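Long-range contact in nicotinate phosphoribosyltransferase (PDB 1VLP), which catalyses the ATP-dependent synthesis of nicotinate ribonucleotide from nicotinate and phosphoribosyl diphosphate, the first step from nicotinic acid to NAD: residues 185-199 / 361-373. Numbering follows the deposited sequence.
Sequences RFSEFGTRRRRSLKA and ATFGIGTNFTNDF. With PO4 (phosphate ion), chain E.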
# COMPACT_ATOMS: atom_id res chain seq x y z
N ARG A 185 2.28 -14.65 -11.77
CA ARG A 185 3.25 -14.26 -10.75
C ARG A 185 2.56 -13.15 -9.92
O ARG A 185 2.22 -12.07 -10.43
CB ARG A 185 4.58 -13.75 -11.37
CG ARG A 185 5.32 -14.77 -12.15
CD ARG A 185 6.72 -14.28 -12.45
NE ARG A 185 7.72 -15.02 -11.70
CZ ARG A 185 8.89 -14.53 -11.31
NH1 ARG A 185 9.24 -13.27 -11.57
NH2 ARG A 185 9.72 -15.31 -10.62
N PHE A 186 2.32 -13.42 -8.64
CA PHE A 186 1.58 -12.50 -7.81
C PHE A 186 2.14 -12.41 -6.43
O PHE A 186 2.87 -13.30 -5.95
CB PHE A 186 0.07 -12.88 -7.73
CG PHE A 186 -0.22 -14.09 -6.92
CD1 PHE A 186 -0.11 -15.37 -7.50
CD2 PHE A 186 -0.55 -14.01 -5.55
CE1 PHE A 186 -0.34 -16.50 -6.80
CE2 PHE A 186 -0.81 -15.18 -4.83
CZ PHE A 186 -0.68 -16.40 -5.44
N SER A 187 1.81 -11.29 -5.80
CA SER A 187 2.07 -11.13 -4.38
C SER A 187 0.78 -10.77 -3.63
O SER A 187 -0.14 -10.18 -4.18
CB SER A 187 3.15 -10.07 -4.16
OG SER A 187 2.65 -8.81 -4.56
N GLU A 188 0.74 -11.16 -2.37
CA GLU A 188 -0.31 -10.79 -1.44
C GLU A 188 -0.07 -9.38 -0.95
O GLU A 188 1.07 -8.99 -0.65
CB GLU A 188 -0.26 -11.78 -0.24
CG GLU A 188 -1.46 -11.66 0.68
CD GLU A 188 -1.36 -10.53 1.68
OE1 GLU A 188 -0.26 -10.06 2.06
OE2 GLU A 188 -2.44 -10.10 2.09
N PHE A 189 -1.11 -8.57 -0.92
CA PHE A 189 -0.99 -7.12 -0.70
C PHE A 189 -2.11 -6.56 0.19
O PHE A 189 -2.42 -5.33 0.13
CB PHE A 189 -1.08 -6.49 -2.11
CG PHE A 189 -0.75 -5.02 -2.21
CD1 PHE A 189 0.16 -4.37 -1.34
CD2 PHE A 189 -1.36 -4.28 -3.24
CE1 PHE A 189 0.43 -3.00 -1.49
CE2 PHE A 189 -1.08 -2.91 -3.40
CZ PHE A 189 -0.18 -2.28 -2.54
N GLY A 190 -2.77 -7.43 0.96
CA GLY A 190 -4.00 -7.07 1.65
C GLY A 190 -3.90 -6.58 3.10
O GLY A 190 -4.90 -6.53 3.79
N THR A 191 -2.70 -6.17 3.55
CA THR A 191 -2.56 -5.76 4.95
C THR A 191 -3.58 -4.66 5.37
O THR A 191 -4.32 -4.80 6.35
CB THR A 191 -1.13 -5.31 5.29
OG1 THR A 191 -0.24 -6.38 5.03
CG2 THR A 191 -1.03 -4.84 6.75
N ARG A 192 -3.62 -3.59 4.58
CA ARG A 192 -4.33 -2.39 5.00
C ARG A 192 -5.83 -2.62 5.16
O ARG A 192 -6.44 -2.08 6.08
CB ARG A 192 -4.11 -1.29 4.00
CG ARG A 192 -2.77 -0.68 4.12
CD ARG A 192 -2.58 0.34 3.02
NE ARG A 192 -2.38 -0.33 1.75
CZ ARG A 192 -2.26 0.32 0.60
NH1 ARG A 192 -2.33 1.65 0.61
NH2 ARG A 192 -2.11 -0.37 -0.53
N ARG A 193 -6.40 -3.50 4.35
CA ARG A 193 -7.83 -3.72 4.51
C ARG A 193 -8.22 -5.10 5.01
O ARG A 193 -9.34 -5.55 4.78
CB ARG A 193 -8.60 -3.30 3.29
CG ARG A 193 -8.96 -1.82 3.35
CD ARG A 193 -9.84 -1.44 2.18
NE ARG A 193 -9.68 -0.04 1.84
CZ ARG A 193 -10.26 0.55 0.80
NH1 ARG A 193 -11.04 -0.15 -0.02
NH2 ARG A 193 -10.05 1.84 0.58
N ARG A 194 -7.30 -5.77 5.70
CA ARG A 194 -7.61 -7.04 6.25
C ARG A 194 -8.78 -6.92 7.25
O ARG A 194 -8.90 -5.93 8.01
CB ARG A 194 -6.40 -7.67 6.93
CG ARG A 194 -5.96 -6.96 8.16
CD ARG A 194 -4.51 -7.39 8.51
NE ARG A 194 -4.10 -6.87 9.80
CZ ARG A 194 -2.84 -6.85 10.24
NH1 ARG A 194 -1.83 -7.29 9.48
NH2 ARG A 194 -2.58 -6.32 11.44
N ARG A 195 -9.59 -7.96 7.28
CA ARG A 195 -10.68 -8.03 8.25
C ARG A 195 -10.15 -8.13 9.69
O ARG A 195 -10.74 -7.56 10.66
CB ARG A 195 -11.64 -9.16 7.91
CG ARG A 195 -12.79 -9.17 8.89
CD ARG A 195 -14.03 -9.84 8.31
NE ARG A 195 -14.52 -9.09 7.16
CZ ARG A 195 -15.77 -9.06 6.74
NH1 ARG A 195 -16.75 -9.64 7.41
NH2 ARG A 195 -16.07 -8.39 5.64
N SER A 196 -8.99 -8.80 9.80
CA SER A 196 -8.28 -8.95 11.05
C SER A 196 -6.88 -9.51 10.74
O SER A 196 -6.62 -10.02 9.64
CB SER A 196 -9.00 -9.92 11.98
OG SER A 196 -8.97 -11.24 11.45
N LEU A 197 -5.99 -9.39 11.71
CA LEU A 197 -4.65 -10.05 11.63
C LEU A 197 -4.81 -11.55 11.41
O LEU A 197 -4.18 -12.10 10.52
CB LEU A 197 -3.88 -9.75 12.90
CG LEU A 197 -2.48 -10.37 13.00
CD1 LEU A 197 -1.57 -9.88 11.94
CD2 LEU A 197 -1.95 -10.00 14.37
N LYS A 198 -5.75 -12.16 12.12
CA LYS A 198 -6.01 -13.57 12.00
C LYS A 198 -6.45 -13.91 10.58
O LYS A 198 -6.06 -14.95 10.07
CB LYS A 198 -7.04 -14.01 13.01
CG LYS A 198 -7.47 -15.42 12.87
CD LYS A 198 -8.41 -15.83 13.97
CE LYS A 198 -9.08 -17.15 13.65
NZ LYS A 198 -9.73 -17.79 14.86
N ALA A 199 -7.28 -13.06 9.96
CA ALA A 199 -7.79 -13.30 8.58
C ALA A 199 -6.62 -13.37 7.63
O ALA A 199 -6.53 -14.24 6.78
CB ALA A 199 -8.78 -12.19 8.12
N ALA A 361 4.17 -9.56 -16.81
CA ALA A 361 3.07 -9.19 -15.92
C ALA A 361 3.33 -9.75 -14.53
O ALA A 361 3.76 -10.89 -14.37
CB ALA A 361 1.72 -9.67 -16.39
N THR A 362 3.09 -8.91 -13.56
CA THR A 362 2.98 -9.36 -12.15
C THR A 362 1.75 -8.68 -11.57
O THR A 362 1.19 -7.73 -12.17
CB THR A 362 4.23 -9.05 -11.32
OG1 THR A 362 4.41 -7.63 -11.21
CG2 THR A 362 5.43 -9.73 -11.93
N PHE A 363 1.35 -9.14 -10.38
CA PHE A 363 0.09 -8.76 -9.75
C PHE A 363 0.26 -8.59 -8.26
O PHE A 363 0.94 -9.40 -7.62
CB PHE A 363 -0.98 -9.84 -10.05
CG PHE A 363 -1.26 -10.00 -11.51
CD1 PHE A 363 -2.14 -9.17 -12.15
CD2 PHE A 363 -0.49 -10.87 -12.28
CE1 PHE A 363 -2.31 -9.24 -13.51
CE2 PHE A 363 -0.67 -10.95 -13.66
CZ PHE A 363 -1.60 -10.12 -14.25
N GLY A 364 -0.33 -7.54 -7.70
CA GLY A 364 -0.50 -7.38 -6.25
C GLY A 364 -1.98 -7.54 -5.96
O GLY A 364 -2.80 -6.74 -6.43
N ILE A 365 -2.35 -8.57 -5.17
CA ILE A 365 -3.74 -8.86 -4.90
C ILE A 365 -4.00 -8.60 -3.42
O ILE A 365 -3.50 -9.34 -2.60
CB ILE A 365 -4.08 -10.30 -5.30
CG1 ILE A 365 -3.76 -10.54 -6.81
CG2 ILE A 365 -5.47 -10.57 -4.93
CD1 ILE A 365 -3.93 -11.97 -7.35
N GLY A 366 -4.78 -7.56 -3.12
CA GLY A 366 -4.93 -7.06 -1.75
C GLY A 366 -6.21 -7.48 -1.09
O GLY A 366 -6.34 -8.59 -0.58
N THR A 367 -7.15 -6.56 -1.05
CA THR A 367 -8.44 -6.77 -0.34
C THR A 367 -9.18 -8.04 -0.72
O THR A 367 -9.79 -8.67 0.14
CB THR A 367 -9.35 -5.55 -0.50
OG1 THR A 367 -8.59 -4.40 -0.12
CG2 THR A 367 -10.57 -5.65 0.39
N ASN A 368 -9.09 -8.48 -1.97
CA ASN A 368 -9.73 -9.72 -2.33
C ASN A 368 -9.20 -10.91 -1.54
O ASN A 368 -9.92 -11.86 -1.33
CB ASN A 368 -9.62 -9.96 -3.82
CG ASN A 368 -10.37 -11.18 -4.25
OD1 ASN A 368 -9.80 -12.24 -4.38
ND2 ASN A 368 -11.65 -11.02 -4.46
N PHE A 369 -7.91 -10.87 -1.15
CA PHE A 369 -7.36 -11.94 -0.34
C PHE A 369 -7.82 -11.86 1.13
O PHE A 369 -8.27 -12.83 1.70
CB PHE A 369 -5.82 -11.99 -0.41
CG PHE A 369 -5.28 -13.00 -1.39
CD1 PHE A 369 -5.72 -14.34 -1.38
CD2 PHE A 369 -4.33 -12.63 -2.33
CE1 PHE A 369 -5.20 -15.29 -2.30
CE2 PHE A 369 -3.81 -13.57 -3.27
CZ PHE A 369 -4.28 -14.90 -3.25
N THR A 370 -7.66 -10.69 1.75
CA THR A 370 -7.75 -10.55 3.21
C THR A 370 -9.11 -10.04 3.72
O THR A 370 -9.30 -9.92 4.94
CB THR A 370 -6.66 -9.57 3.69
OG1 THR A 370 -6.87 -8.30 3.05
CG2 THR A 370 -5.29 -10.17 3.35
N ASN A 371 -10.02 -9.68 2.81
CA ASN A 371 -11.35 -9.23 3.20
C ASN A 371 -12.44 -9.65 2.21
O ASN A 371 -13.20 -8.83 1.71
CB ASN A 371 -11.35 -7.70 3.52
CG ASN A 371 -12.35 -7.33 4.58
OD1 ASN A 371 -13.35 -8.00 4.74
ND2 ASN A 371 -12.14 -6.20 5.25
N ASP A 372 -12.52 -10.98 2.01
CA ASP A 372 -13.50 -11.64 1.17
C ASP A 372 -14.33 -12.59 2.04
O ASP A 372 -13.96 -13.75 2.22
CB ASP A 372 -12.79 -12.39 0.02
CG ASP A 372 -13.79 -13.04 -0.96
OD1 ASP A 372 -15.00 -12.74 -0.84
OD2 ASP A 372 -13.40 -13.83 -1.83
N PHE A 373 -15.42 -12.05 2.61
CA PHE A 373 -16.28 -12.73 3.59
C PHE A 373 -17.73 -12.66 3.15
O PHE A 373 -18.15 -11.67 2.49
CB PHE A 373 -16.13 -12.09 4.96
CG PHE A 373 -14.85 -12.39 5.64
CD1 PHE A 373 -13.68 -11.74 5.28
CD2 PHE A 373 -14.78 -13.35 6.64
CE1 PHE A 373 -12.50 -12.03 5.91
CE2 PHE A 373 -13.60 -13.65 7.27
CZ PHE A 373 -12.46 -13.01 6.92
P PO4 E . -6.76 -3.48 -3.31
O1 PO4 E . -5.86 -4.07 -2.27
O2 PO4 E . -7.95 -4.34 -3.65
O3 PO4 E . -7.37 -2.16 -2.81
O4 PO4 E . -6.01 -3.11 -4.57
O HOH W 1 2.12 -13.20 -14.17
O HOH W 2 3.74 -8.17 -7.04
O HOH W 3 -6.12 -3.94 1.42
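Strands 186-188 and 361-365 run side by side in parallel, their axes 4.7 Å apart at 16°, as the first and last strands of the barrel-like α/β domain of this type II phosphoribosyltransferase, joined by a ladder in which Ser187 N reaches Phe363 O at 2.8 Å and Ile365 N reaches Ser187 O. On one face of the sheet Phe186 lies against Phe363 and Ile365, and its CE2 meets Phe369 CE2 at 3.7 Å, the two rings slid apart with planes inclined by 29°. Beyond the strands Gly190 and Gly366 pass close, and O1 of the phosphate ion accepts from Thr367 N at 3.1 Å, consistent with the inferred role of Thr367 in binding the phosphoribosyl substrate; Phe189 probably contacts nicotinate. Thr370 OG1 donates to Gly190 O at 2.7 Å. Bent at chi3 (-63°), Arg195 lays its guanidinium flat on Phe373, centres 4.2 Å apart, while NH1 is hydrogen-bonded to Ser383 OG. Replacing Arg195 by an alanine removes the group stacked on one face of Phe373 and is likely to leave Asn371 OD1 without two donors. Arg195 grips Asn371 OD1 side-on, NE and NH2 each donating to it at 2.9 Å, while Asn371 ND2 donates to Arg193 O.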